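Local structure of restriction endonuclease Hpy99I (Helicobacter pylori, 3GOX) at residues Lys125-Ile130 against Leu155-Asn160; Glu129-Lys134 against Arg167-Asp172; Lys145-Ile148 against Thr152-Leu155; His159-Gly164 against Phe181-Lys186. The protein is a zinc-binding type II restriction endonuclease of the beta-beta-alpha-Me class that binds a pseudopalindromic DNA target and probably hydrolyses its phosphodiester backbone. All blocks are in the same frame, centred on the assembly; numbering follows the deposited sequence. Where two conformers were deposited one is given.

Contact 1. Residues Lys125-Ile130 against Leu155-Asn160; sequences KKMDEI and LVHDHN. With NA (sodium ion), chain G; nucleotides of chain D.
Met-127 meets the His-157 imidazole at its edge: Met-127 CB lies in the ring plane, 3.6 Å from His-157 CD2, while the sulfur also stays at the rim. The two side chains slide past each other in opposite directions, and the bend at the end of the methionine carries its CE to 3.6 Å from the carbonyl O of Asp-158. Beside it Asp-128 crosses the histidine at about a right angle, its carboxylate turned 62° from the ring, and OD1 accepts the hydrogen bond from His-157 NE2. The modelled length is very short and doubtful; the histidine was deposited in two conformers. In the conformer given, His-157 ND1 donates to OP1 of DG9 of chain D at 2.8 Å, with a weak second bond from the His-157 backbone N. The ring thus bridges helix and phosphate. Next along the strand, Asp-158 points the other way; its CG stands anti to the backbone N (chi1 175°), and OD1 binds the sodium ion at 2.3 Å, alongside OP1 of DA8 of chain D, two waters, Asn-175 and another phosphate. Asp-158 OD2 is held by Arg-167 and by Tyr-194 of the second subunit. Helix 121-128 packs on one side of strand 155-159, which pairs antiparallel with strand 166-171, while helix 172-180 supplies Asn-175 from the Asp-158 side.

Contact 2. Residues Glu129-Lys134 against Arg167-Asp172; sequences EIAPPK and REWICD. With ZN (zinc ion), chain F; nucleotides of chain D; nucleotides of chain C.
A largely apolar surface contact, made of CH-pi interactions, joins Ala-131 and Pro-132, in the loop that follows helix 121-128, to Trp-169 of strand 166-171. Both residues press on the same face of the indole. Pro-132 CD stands 3.6 Å from the centroid of the five-membered ring and only 17° off its normal, nearest to Trp-169 CG. Ala-131 CA covers the same ring from 4.0 Å at a wider tilt, and its methyl reaches over the benzo part, with Ala-131 CB 3.5 Å from Trp-169 CZ2. Ile-130 adds a looser touch, its CG1 lying 4.4 Å from Trp-169 NE1. That nitrogen is satisfied by the carbonyl O of Met-127, a bond that should fix the rotation of the indole under the loop; the ring of His-157 also meets it, with planes at about 45°. Farther along, Cys-171 SG binds zinc at 2.4 Å with Cys-140, Cys-143 and Cys-174, and caps the start of helix 172-180. Asp-172 OD1 then accepts from N2 of DG7 of chain D at 3.1 Å, a minor-groove amino group. Strand 166-171 running straight into helix 172-180 is the second beta strand and the helix of the beta-beta-alpha-Me finger; in this enzyme Cys-171, at their junction, also belongs to a Cys4 zinc site.

Contact 3. Residues Lys145-Ile148 against Thr152-Leu155; sequences KRSI and TANL
Thr-152 crosses Ile-148 obliquely, the two residues closing an alpha-turn between strand 146-148 and strand 155-159 of the beta-beta-alpha-Me domain. The backbone bond of the turn runs from Thr-152 N to Ile-148 O at 2.9 Å, with the donor in the carbonyl plane. A second bond returns through the side chain: the threonine hydroxyl, set between its own backbone N and carbonyl carbon (chi1 62°), turns to Ile-148 and leaves CG2 beside the backbone N. Ile-148 is thereby gripped at both its N-H and its C=O. Ser-147 directs its CB at the other segment, where its flank meets the methyl of Ala-153, the two CB atoms 3.6 Å apart; Ser-147 OG lies equally near that methyl. The Ser-147 backbone also bonds to Phe-138 of strand 137-139. The side chain of Ala-153 is about 5 Å from that of the zinc ligand Cys-171, which places the segment beside the Cys4 site without touching it. Ile-148 packs on Ile-66 of the second subunit, and His-82 of that subunit is a further hydrogen-bond partner of the threonine hydroxyl. The bond from Ile-148 N to Thr-152 OG1 measures 2.8 Å and is nearly straight, 170° at the hydrogen.

Contact 4. Residues His159-Gly164 against Phe181-Lys186; sequences HNHDTG and FKDNPK. With nucleotides of chain D.
The His-161 imidazole and the Asp-183 carboxylate are inclined by 22°, and Asp-183 OD2 approaches the ring obliquely, 3.4 Å from both His-161 ND1 and CE1. The angle at ND1 is too poor for a hydrogen bond. Over one face of the imidazole, above its centre, sits water 3, while the carbonyl O of Lys-182 lies near the ring plane at the edge. With chi1 at 64°, the ring is folded back between its own backbone N and carbonyl carbon, over the water bound by the His-161 backbone N-H. The hydrogen bonding between the segments runs through water. Water 3 accepts from His-161 N at 3.0 Å and donates to Asp-183 OD2 at 2.8 Å. Water 1, a sodium ligand, gives one proton to His-159 O and the other to Asp-183 OD2, both at 2.7 Å. By accepting from it, Asp-183 probably helps to orient the metal's inner shell; Arg-167 salt-bridges the same oxygen and would hold it in place.

Asn-160 OD1 accepts from Asp-162 N at 2.7 Å, an Asx turn that extends to an Asx motif through Thr-163 N, the donors arriving from opposite faces of the amide. Lys-182, at positive phi, ends helix 172-180 as the C-prime residue of a Schellman motif; its NZ bonds to Cys-143 O of the second subunit. Asn-184 N-caps helix 185-197 through a bond from Lys-186 N to its OD1, 2.9 Å long. Together the two segments form a second-shell, water-bridged flank of the metal and phosphate site of a beta-beta-alpha-Me nuclease.

Contacts 1 and 3 are buried, contact 4 is partly so, and contact 2 lies at the surface. Contacts 1 and 2 both begin around helix 121-128 and end on the two strands of one hairpin, yet one combines methionine packing with a histidine bridge to a phosphate while the other is an apolar cover over an indole. Contact 3 relies on direct bonds of a tight turn; contact 4 relies on water, one molecule of which it shares with contact 1. Arg-167 connects three of them, with salt bridges to Asp-158 and Asp-183. Contacts 2 and 3 meet where Asp-172 N bonds to Asn-154 O near the zinc. All four touch the second subunit.

Contact 1. Residues Lys125-Ile130 against Leu155-Asn160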
# COMPACT_ATOMS: atom_id res chain seq x y z
N LYS A 125 5.01 -1.27 -25.30
CA LYS A 125 5.10 -0.24 -26.35
C LYS A 125 3.75 0.39 -26.62
O LYS A 125 3.64 1.60 -26.79
CB LYS A 125 5.67 -0.85 -27.64
CG LYS A 125 7.18 -1.05 -27.60
CD LYS A 125 7.68 -1.93 -28.75
CE LYS A 125 8.96 -2.69 -28.38
NZ LYS A 125 8.99 -4.07 -28.96
N LYS A 126 2.71 -0.43 -26.62
CA LYS A 126 1.34 0.03 -26.82
C LYS A 126 0.89 1.00 -25.72
O LYS A 126 0.30 2.04 -25.99
CB LYS A 126 0.42 -1.20 -26.87
CG LYS A 126 -1.02 -0.95 -27.25
CD LYS A 126 -1.68 -2.30 -27.57
CE LYS A 126 -3.13 -2.40 -27.09
NZ LYS A 126 -3.49 -3.82 -26.78
N MET A 127 1.19 0.66 -24.47
CA MET A 127 0.84 1.56 -23.36
C MET A 127 1.67 2.84 -23.39
O MET A 127 1.18 3.90 -23.04
CB MET A 127 1.03 0.85 -22.02
CG MET A 127 0.03 -0.26 -21.81
SD MET A 127 0.09 -0.91 -20.14
CE MET A 127 -0.92 0.32 -19.29
N ASP A 128 2.93 2.72 -23.80
CA ASP A 128 3.83 3.87 -23.90
C ASP A 128 3.36 4.91 -24.92
O ASP A 128 3.57 6.10 -24.72
CB ASP A 128 5.26 3.43 -24.20
CG ASP A 128 5.98 2.92 -22.97
OD1 ASP A 128 5.49 3.15 -21.84
OD2 ASP A 128 7.05 2.30 -23.12
N GLU A 129 2.71 4.46 -25.98
CA GLU A 129 2.20 5.36 -27.02
C GLU A 129 1.00 6.19 -26.55
O GLU A 129 0.65 7.21 -27.18
CB GLU A 129 1.85 4.58 -28.29
CG GLU A 129 3.09 4.15 -29.07
N ILE A 130 0.38 5.79 -25.44
CA ILE A 130 -0.73 6.55 -24.86
C ILE A 130 -0.45 6.99 -23.42
O ILE A 130 -1.37 7.25 -22.65
CB ILE A 130 -2.06 5.77 -24.92
CG1 ILE A 130 -1.96 4.46 -24.12
CG2 ILE A 130 -2.45 5.53 -26.37
CD1 ILE A 130 -3.27 3.73 -24.01
N LEU A 155 2.72 7.77 -11.79
CA LEU A 155 1.90 6.81 -12.52
C LEU A 155 2.70 5.57 -12.93
O LEU A 155 3.93 5.60 -13.04
CB LEU A 155 1.29 7.45 -13.76
CG LEU A 155 0.49 8.73 -13.55
CD1 LEU A 155 -0.23 9.06 -14.85
CD2 LEU A 155 -0.48 8.67 -12.38
N VAL A 156 1.97 4.49 -13.18
CA VAL A 156 2.57 3.23 -13.61
C VAL A 156 1.75 2.58 -14.71
O VAL A 156 0.54 2.83 -14.80
CB VAL A 156 2.70 2.24 -12.44
CG1 VAL A 156 3.63 2.78 -11.38
CG2 VAL A 156 1.32 1.89 -11.86
N HIS A 157 2.46 1.78 -15.51
CA HIS A 157 1.88 0.78 -16.41
C HIS A 157 1.31 -0.34 -15.57
O HIS A 157 2.08 -1.14 -15.02
CB HIS A 157 2.97 0.08 -17.26
CG HIS A 157 3.75 0.96 -18.18
ND1 HIS A 157 4.96 1.53 -17.81
CD2 HIS A 157 3.57 1.27 -19.48
CE1 HIS A 157 5.46 2.19 -18.84
NE2 HIS A 157 4.64 2.04 -19.87
N ASP A 158 -0.00 -0.42 -15.40
CA ASP A 158 -0.57 -1.62 -14.77
C ASP A 158 -0.81 -2.70 -15.83
O ASP A 158 -1.11 -2.41 -16.98
CB ASP A 158 -1.84 -1.23 -14.03
CG ASP A 158 -2.57 -2.39 -13.45
OD1 ASP A 158 -1.93 -3.29 -12.83
OD2 ASP A 158 -3.81 -2.39 -13.55
N HIS A 159 -0.62 -3.97 -15.44
CA HIS A 159 -0.84 -5.10 -16.35
C HIS A 159 -1.44 -6.29 -15.62
O HIS A 159 -1.35 -6.40 -14.38
CB HIS A 159 0.47 -5.48 -17.08
CG HIS A 159 1.36 -6.38 -16.29
ND1 HIS A 159 2.15 -5.94 -15.25
CD2 HIS A 159 1.58 -7.71 -16.39
CE1 HIS A 159 2.81 -6.96 -14.74
NE2 HIS A 159 2.48 -8.05 -15.41
N ASN A 160 -2.09 -7.16 -16.39
CA ASN A 160 -2.62 -8.41 -15.88
C ASN A 160 -1.51 -9.47 -15.86
O ASN A 160 -0.94 -9.82 -16.90
CB ASN A 160 -3.82 -8.87 -16.73
CG ASN A 160 -4.47 -10.14 -16.20
OD1 ASN A 160 -3.85 -11.19 -16.16
ND2 ASN A 160 -5.74 -10.05 -15.81
NA NA G . -0.31 -3.84 -11.31
P DA D 8 2.67 -3.95 -11.95
OP1 DA D 8 1.41 -4.29 -12.66
OP2 DA D 8 3.84 -4.87 -12.04
O5' DA D 8 3.12 -2.51 -12.46
C5' DA D 8 4.49 -2.20 -12.73
C4' DA D 8 4.98 -1.14 -11.77
O4' DA D 8 5.40 -1.74 -10.53
C3' DA D 8 6.21 -0.39 -12.25
O3' DA D 8 5.78 0.69 -13.10
C2' DA D 8 6.80 0.13 -10.96
C1' DA D 8 6.32 -0.86 -9.90
N9 DA D 8 7.36 -1.68 -9.28
C8 DA D 8 7.47 -3.05 -9.29
N7 DA D 8 8.49 -3.50 -8.61
C5 DA D 8 9.11 -2.36 -8.12
C6 DA D 8 10.24 -2.16 -7.32
N6 DA D 8 10.98 -3.16 -6.83
N1 DA D 8 10.59 -0.89 -7.02
C2 DA D 8 9.84 0.11 -7.50
N3 DA D 8 8.74 0.05 -8.26
C4 DA D 8 8.43 -1.22 -8.54
P DG D 9 6.63 1.09 -14.40
OP1 DG D 9 5.77 2.04 -15.15
OP2 DG D 9 7.12 -0.14 -15.07
O5' DG D 9 7.87 1.90 -13.82
C5' DG D 9 7.64 3.11 -13.10
C4' DG D 9 8.94 3.67 -12.58
O4' DG D 9 9.56 2.76 -11.64
C3' DG D 9 10.03 3.95 -13.61
O3' DG D 9 10.91 4.87 -12.98
C2' DG D 9 10.73 2.61 -13.66
C1' DG D 9 10.80 2.30 -12.17
N9 DG D 9 10.97 0.90 -11.79
C8 DG D 9 10.17 -0.16 -12.15
N7 DG D 9 10.54 -1.29 -11.61
C5 DG D 9 11.66 -0.96 -10.86
C6 DG D 9 12.49 -1.77 -10.04
O6 DG D 9 12.41 -2.98 -9.81
N1 DG D 9 13.52 -1.03 -9.46
C2 DG D 9 13.72 0.32 -9.64
N2 DG D 9 14.77 0.85 -8.99
N3 DG D 9 12.94 1.09 -10.39
C4 DG D 9 11.94 0.39 -10.96
O HOH W 1 -0.47 -6.24 -11.80
O HOH W 2 -1.21 -4.50 -9.25

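Contact 2. Residues Glu129-Lys134 against Arg167-Asp172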
# COMPACT_ATOMS: atom_id res chain seq x y z
N GLU A 129 2.71 4.46 -25.98
CA GLU A 129 2.20 5.36 -27.02
C GLU A 129 1.00 6.19 -26.55
O GLU A 129 0.65 7.21 -27.18
CB GLU A 129 1.85 4.58 -28.29
CG GLU A 129 3.09 4.15 -29.07
N ILE A 130 0.38 5.79 -25.44
CA ILE A 130 -0.73 6.55 -24.86
C ILE A 130 -0.45 6.99 -23.42
O ILE A 130 -1.37 7.25 -22.65
CB ILE A 130 -2.06 5.77 -24.92
CG1 ILE A 130 -1.96 4.46 -24.12
CG2 ILE A 130 -2.45 5.53 -26.37
CD1 ILE A 130 -3.27 3.73 -24.01
N ALA A 131 0.83 7.11 -23.09
CA ALA A 131 1.25 7.51 -21.74
C ALA A 131 0.85 8.95 -21.45
O ALA A 131 1.08 9.84 -22.27
CB ALA A 131 2.74 7.35 -21.60
N PRO A 132 0.24 9.20 -20.28
CA PRO A 132 0.04 10.58 -19.85
C PRO A 132 1.36 11.34 -19.80
O PRO A 132 2.32 10.87 -19.17
CB PRO A 132 -0.55 10.41 -18.44
CG PRO A 132 -1.24 9.11 -18.51
CD PRO A 132 -0.33 8.25 -19.31
N PRO A 133 1.44 12.50 -20.48
CA PRO A 133 2.71 13.23 -20.44
C PRO A 133 3.12 13.67 -19.02
O PRO A 133 2.28 14.02 -18.19
CB PRO A 133 2.43 14.45 -21.33
CG PRO A 133 1.31 14.02 -22.24
CD PRO A 133 0.46 13.17 -21.35
N LYS A 134 4.42 13.61 -18.75
CA LYS A 134 4.97 14.19 -17.52
C LYS A 134 4.52 15.64 -17.42
O LYS A 134 4.53 16.38 -18.40
CB LYS A 134 6.50 14.09 -17.52
CG LYS A 134 7.22 15.03 -16.55
CD LYS A 134 7.07 14.61 -15.09
CE LYS A 134 8.43 14.61 -14.40
NZ LYS A 134 9.38 13.68 -15.08
N ARG A 167 -3.30 -3.25 -18.75
CA ARG A 167 -4.58 -2.70 -18.33
C ARG A 167 -4.51 -1.21 -18.64
O ARG A 167 -4.45 -0.87 -19.81
CB ARG A 167 -4.87 -3.06 -16.87
CG ARG A 167 -4.95 -4.58 -16.69
CD ARG A 167 -5.71 -5.02 -15.44
NE ARG A 167 -4.87 -4.89 -14.25
CZ ARG A 167 -4.54 -5.88 -13.42
NH1 ARG A 167 -4.99 -7.12 -13.59
NH2 ARG A 167 -3.75 -5.61 -12.40
N GLU A 168 -4.47 -0.33 -17.64
CA GLU A 168 -4.42 1.12 -17.87
C GLU A 168 -3.30 1.78 -17.09
O GLU A 168 -2.70 1.17 -16.18
CB GLU A 168 -5.76 1.78 -17.52
CG GLU A 168 -6.92 1.25 -18.35
CD GLU A 168 -8.30 1.71 -17.90
OE1 GLU A 168 -8.42 2.76 -17.24
OE2 GLU A 168 -9.29 1.02 -18.25
N TRP A 169 -3.02 3.02 -17.47
CA TRP A 169 -2.21 3.92 -16.67
C TRP A 169 -3.02 4.31 -15.45
O TRP A 169 -4.11 4.86 -15.57
CB TRP A 169 -1.80 5.16 -17.47
CG TRP A 169 -0.72 4.87 -18.47
CD1 TRP A 169 -0.87 4.51 -19.77
CD2 TRP A 169 0.70 4.91 -18.23
NE1 TRP A 169 0.35 4.32 -20.36
CE2 TRP A 169 1.34 4.57 -19.44
CE3 TRP A 169 1.49 5.22 -17.11
CZ2 TRP A 169 2.72 4.52 -19.56
CZ3 TRP A 169 2.87 5.16 -17.23
CH2 TRP A 169 3.47 4.82 -18.45
N ILE A 170 -2.46 4.03 -14.27
CA ILE A 170 -3.11 4.31 -12.99
C ILE A 170 -2.05 4.87 -12.03
O ILE A 170 -0.83 4.75 -12.28
CB ILE A 170 -3.81 3.05 -12.36
CG1 ILE A 170 -2.80 1.93 -12.06
CG2 ILE A 170 -4.94 2.54 -13.27
CD1 ILE A 170 -3.44 0.72 -11.35
N CYS A 171 -2.48 5.45 -10.91
CA CYS A 171 -1.51 5.95 -9.94
C CYS A 171 -0.86 4.80 -9.17
O CYS A 171 -1.43 3.72 -9.03
CB CYS A 171 -2.13 7.01 -9.02
SG CYS A 171 -3.19 6.36 -7.69
N ASP A 172 0.36 5.05 -8.71
CA ASP A 172 1.16 4.05 -7.95
C ASP A 172 0.43 3.64 -6.68
O ASP A 172 0.49 2.48 -6.29
CB ASP A 172 2.55 4.66 -7.65
CG ASP A 172 3.47 3.73 -6.85
OD1 ASP A 172 4.10 2.84 -7.44
OD2 ASP A 172 3.62 3.95 -5.62
ZN ZN F . -5.45 6.04 -8.25
P DG D 7 2.56 -7.13 -5.57
OP1 DG D 7 1.64 -8.20 -6.05
OP2 DG D 7 3.94 -7.48 -5.16
O5' DG D 7 2.67 -6.04 -6.73
C5' DG D 7 1.50 -5.37 -7.18
C4' DG D 7 1.87 -4.25 -8.12
O4' DG D 7 2.78 -3.35 -7.44
C3' DG D 7 2.59 -4.65 -9.41
O3' DG D 7 2.31 -3.67 -10.41
C2' DG D 7 4.05 -4.59 -8.99
C1' DG D 7 4.06 -3.38 -8.06
N9 DG D 7 5.08 -3.45 -7.01
C8 DG D 7 5.60 -4.59 -6.44
N7 DG D 7 6.54 -4.35 -5.57
C5 DG D 7 6.65 -2.96 -5.55
C6 DG D 7 7.53 -2.12 -4.82
O6 DG D 7 8.44 -2.43 -4.05
N1 DG D 7 7.29 -0.77 -5.09
C2 DG D 7 6.33 -0.30 -5.96
N2 DG D 7 6.25 1.04 -6.07
N3 DG D 7 5.52 -1.08 -6.66
C4 DG D 7 5.74 -2.39 -6.41
P DG C 4 10.50 8.47 -2.51
OP1 DG C 4 10.92 9.90 -2.55
OP2 DG C 4 10.87 7.63 -1.35
O5' DG C 4 8.92 8.45 -2.70
C5' DG C 4 8.34 8.85 -3.94
C4' DG C 4 6.87 8.48 -4.01
O4' DG C 4 6.71 7.05 -3.86
C3' DG C 4 5.97 9.09 -2.94
O3' DG C 4 4.64 9.13 -3.47
C2' DG C 4 6.07 8.06 -1.83
C1' DG C 4 6.07 6.76 -2.62
N9 DG C 4 6.79 5.64 -2.00
C8 DG C 4 8.03 5.67 -1.42
N7 DG C 4 8.44 4.50 -1.02
C5 DG C 4 7.40 3.64 -1.35
C6 DG C 4 7.27 2.23 -1.18
O6 DG C 4 8.10 1.42 -0.71
N1 DG C 4 6.05 1.77 -1.64
C2 DG C 4 5.07 2.55 -2.20
N2 DG C 4 3.94 1.92 -2.56
N3 DG C 4 5.18 3.86 -2.38
C4 DG C 4 6.36 4.33 -1.94

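Contact 3. Residues Lys145-Ile148 against Thr152-Leu155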
# COMPACT_ATOMS: atom_id res chain seq x y z
N LYS A 145 -8.73 10.55 -8.20
CA LYS A 145 -7.99 11.73 -7.75
C LYS A 145 -7.30 12.40 -8.93
O LYS A 145 -6.71 11.74 -9.78
CB LYS A 145 -7.00 11.38 -6.65
CG LYS A 145 -7.66 10.79 -5.41
CD LYS A 145 -6.77 10.89 -4.15
CE LYS A 145 -5.42 10.16 -4.26
NZ LYS A 145 -5.56 8.65 -4.35
N ARG A 146 -7.38 13.72 -8.96
CA ARG A 146 -6.63 14.51 -9.92
C ARG A 146 -5.20 14.70 -9.40
O ARG A 146 -4.94 14.76 -8.18
CB ARG A 146 -7.30 15.86 -10.17
CG ARG A 146 -8.69 15.75 -10.77
CD ARG A 146 -9.30 17.10 -11.07
NE ARG A 146 -9.59 17.79 -9.82
CZ ARG A 146 -10.65 17.56 -9.06
NH1 ARG A 146 -11.60 16.71 -9.43
NH2 ARG A 146 -10.79 18.22 -7.92
N SER A 147 -4.26 14.77 -10.34
CA SER A 147 -2.85 14.95 -10.01
C SER A 147 -2.10 15.55 -11.18
O SER A 147 -2.63 15.66 -12.28
CB SER A 147 -2.21 13.62 -9.60
OG SER A 147 -2.23 12.68 -10.66
N ILE A 148 -0.87 15.99 -10.91
CA ILE A 148 0.08 16.46 -11.93
C ILE A 148 1.12 15.36 -12.07
O ILE A 148 1.80 15.01 -11.10
CB ILE A 148 0.77 17.78 -11.51
CG1 ILE A 148 -0.25 18.89 -11.25
CG2 ILE A 148 1.78 18.23 -12.57
CD1 ILE A 148 0.36 20.06 -10.50
N THR A 152 2.57 15.56 -8.31
CA THR A 152 1.68 15.24 -7.16
C THR A 152 1.17 13.80 -7.11
O THR A 152 0.50 13.41 -6.13
CB THR A 152 0.52 16.22 -6.99
OG1 THR A 152 -0.31 16.18 -8.15
CG2 THR A 152 1.04 17.65 -6.77
N ALA A 153 1.48 13.01 -8.13
CA ALA A 153 1.36 11.55 -8.09
C ALA A 153 2.20 10.95 -9.20
O ALA A 153 2.33 11.52 -10.30
CB ALA A 153 -0.09 11.10 -8.21
N ASN A 154 2.76 9.78 -8.90
CA ASN A 154 3.52 9.01 -9.86
C ASN A 154 2.61 7.95 -10.48
O ASN A 154 1.82 7.31 -9.79
CB ASN A 154 4.74 8.33 -9.22
CG ASN A 154 5.80 9.33 -8.76
OD1 ASN A 154 5.90 10.46 -9.28
ND2 ASN A 154 6.62 8.90 -7.79
N LEU A 155 2.72 7.77 -11.79
CA LEU A 155 1.90 6.81 -12.52
C LEU A 155 2.70 5.57 -12.93
O LEU A 155 3.93 5.60 -13.04
CB LEU A 155 1.29 7.45 -13.76
CG LEU A 155 0.49 8.73 -13.55
CD1 LEU A 155 -0.23 9.06 -14.85
CD2 LEU A 155 -0.48 8.67 -12.38

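Contact 4. Residues His159-Gly164 against Phe181-Lys186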
# COMPACT_ATOMS: atom_id res chain seq x y z
N HIS A 159 -0.62 -3.97 -15.44
CA HIS A 159 -0.84 -5.10 -16.35
C HIS A 159 -1.44 -6.29 -15.62
O HIS A 159 -1.35 -6.40 -14.38
CB HIS A 159 0.47 -5.48 -17.08
CG HIS A 159 1.36 -6.38 -16.29
ND1 HIS A 159 2.15 -5.94 -15.25
CD2 HIS A 159 1.58 -7.71 -16.39
CE1 HIS A 159 2.81 -6.96 -14.74
NE2 HIS A 159 2.48 -8.05 -15.41
N ASN A 160 -2.09 -7.16 -16.39
CA ASN A 160 -2.62 -8.41 -15.88
C ASN A 160 -1.51 -9.47 -15.86
O ASN A 160 -0.94 -9.82 -16.90
CB ASN A 160 -3.82 -8.87 -16.73
CG ASN A 160 -4.47 -10.14 -16.20
OD1 ASN A 160 -3.85 -11.19 -16.16
ND2 ASN A 160 -5.74 -10.05 -15.81
N HIS A 161 -1.21 -9.99 -14.67
CA HIS A 161 -0.11 -10.96 -14.52
C HIS A 161 -0.52 -12.42 -14.73
O HIS A 161 0.28 -13.33 -14.48
CB HIS A 161 0.63 -10.76 -13.19
CG HIS A 161 -0.20 -11.03 -11.98
ND1 HIS A 161 -0.35 -10.10 -10.97
CD2 HIS A 161 -0.93 -12.11 -11.61
CE1 HIS A 161 -1.13 -10.60 -10.02
NE2 HIS A 161 -1.49 -11.82 -10.39
N ASP A 162 -1.74 -12.65 -15.21
CA ASP A 162 -2.15 -13.95 -15.76
C ASP A 162 -1.92 -14.05 -17.27
O ASP A 162 -1.62 -15.12 -17.79
CB ASP A 162 -3.62 -14.23 -15.45
CG ASP A 162 -3.90 -14.26 -13.96
OD1 ASP A 162 -3.03 -14.75 -13.21
OD2 ASP A 162 -4.98 -13.80 -13.54
N THR A 163 -2.07 -12.93 -17.96
CA THR A 163 -1.97 -12.88 -19.42
C THR A 163 -0.71 -12.18 -19.96
O THR A 163 -0.32 -12.41 -21.10
CB THR A 163 -3.20 -12.17 -20.01
OG1 THR A 163 -3.24 -10.82 -19.52
CG2 THR A 163 -4.50 -12.87 -19.61
N GLY A 164 -0.11 -11.29 -19.15
CA GLY A 164 0.98 -10.43 -19.61
C GLY A 164 0.51 -9.20 -20.39
O GLY A 164 1.34 -8.45 -20.92
N PHE A 181 -4.46 -6.96 -2.52
CA PHE A 181 -5.62 -7.84 -2.68
C PHE A 181 -5.45 -8.81 -3.85
O PHE A 181 -6.41 -9.36 -4.37
CB PHE A 181 -6.89 -6.97 -2.79
CG PHE A 181 -7.04 -6.02 -1.62
CD1 PHE A 181 -7.06 -6.50 -0.32
CD2 PHE A 181 -7.08 -4.65 -1.82
CE1 PHE A 181 -7.14 -5.64 0.77
CE2 PHE A 181 -7.17 -3.79 -0.73
CZ PHE A 181 -7.21 -4.28 0.56
N LYS A 182 -4.18 -9.03 -4.22
CA LYS A 182 -3.76 -10.07 -5.17
C LYS A 182 -4.35 -9.87 -6.57
O LYS A 182 -4.47 -10.83 -7.33
CB LYS A 182 -4.09 -11.48 -4.63
CG LYS A 182 -3.73 -11.68 -3.15
CD LYS A 182 -4.06 -13.08 -2.64
CE LYS A 182 -4.28 -13.12 -1.11
NZ LYS A 182 -4.41 -14.52 -0.57
N ASP A 183 -4.68 -8.63 -6.91
CA ASP A 183 -5.33 -8.31 -8.20
C ASP A 183 -6.57 -9.18 -8.43
O ASP A 183 -6.92 -9.49 -9.57
CB ASP A 183 -4.37 -8.50 -9.40
CG ASP A 183 -3.20 -7.51 -9.42
OD1 ASP A 183 -2.97 -6.77 -8.45
OD2 ASP A 183 -2.49 -7.52 -10.45
N ASN A 184 -7.24 -9.58 -7.35
CA ASN A 184 -8.26 -10.64 -7.41
C ASN A 184 -9.59 -10.10 -6.89
O ASN A 184 -9.68 -9.72 -5.73
CB ASN A 184 -7.79 -11.85 -6.61
CG ASN A 184 -8.71 -13.05 -6.76
OD1 ASN A 184 -9.87 -12.92 -7.16
ND2 ASN A 184 -8.20 -14.22 -6.43
N PRO A 185 -10.62 -10.04 -7.75
CA PRO A 185 -11.94 -9.56 -7.31
C PRO A 185 -12.53 -10.30 -6.11
O PRO A 185 -13.30 -9.70 -5.36
CB PRO A 185 -12.82 -9.81 -8.54
CG PRO A 185 -11.88 -9.75 -9.68
CD PRO A 185 -10.63 -10.39 -9.18
N LYS A 186 -12.17 -11.57 -5.92
CA LYS A 186 -12.57 -12.33 -4.73
C LYS A 186 -12.25 -11.55 -3.44
O LYS A 186 -13.09 -11.44 -2.55
CB LYS A 186 -11.88 -13.70 -4.69
CG LYS A 186 -11.96 -14.44 -3.35
CD LYS A 186 -11.14 -15.71 -3.38
CE LYS A 186 -11.11 -16.37 -2.02
NZ LYS A 186 -10.21 -17.56 -1.99
P DA D 8 2.67 -3.95 -11.95
OP1 DA D 8 1.41 -4.29 -12.66
OP2 DA D 8 3.84 -4.87 -12.04
O5' DA D 8 3.12 -2.51 -12.46
C5' DA D 8 4.49 -2.20 -12.73
C4' DA D 8 4.98 -1.14 -11.77
O4' DA D 8 5.40 -1.74 -10.53
C3' DA D 8 6.21 -0.39 -12.25
O3' DA D 8 5.78 0.69 -13.10
C2' DA D 8 6.80 0.13 -10.96
C1' DA D 8 6.32 -0.86 -9.90
N9 DA D 8 7.36 -1.68 -9.28
C8 DA D 8 7.47 -3.05 -9.29
N7 DA D 8 8.49 -3.50 -8.61
C5 DA D 8 9.11 -2.36 -8.12
C6 DA D 8 10.24 -2.16 -7.32
N6 DA D 8 10.98 -3.16 -6.83
N1 DA D 8 10.59 -0.89 -7.02
C2 DA D 8 9.84 0.11 -7.50
N3 DA D 8 8.74 0.05 -8.26
C4 DA D 8 8.43 -1.22 -8.54
O HOH W 1 -0.47 -6.24 -11.80
O HOH W 3 -3.12 -9.26 -12.52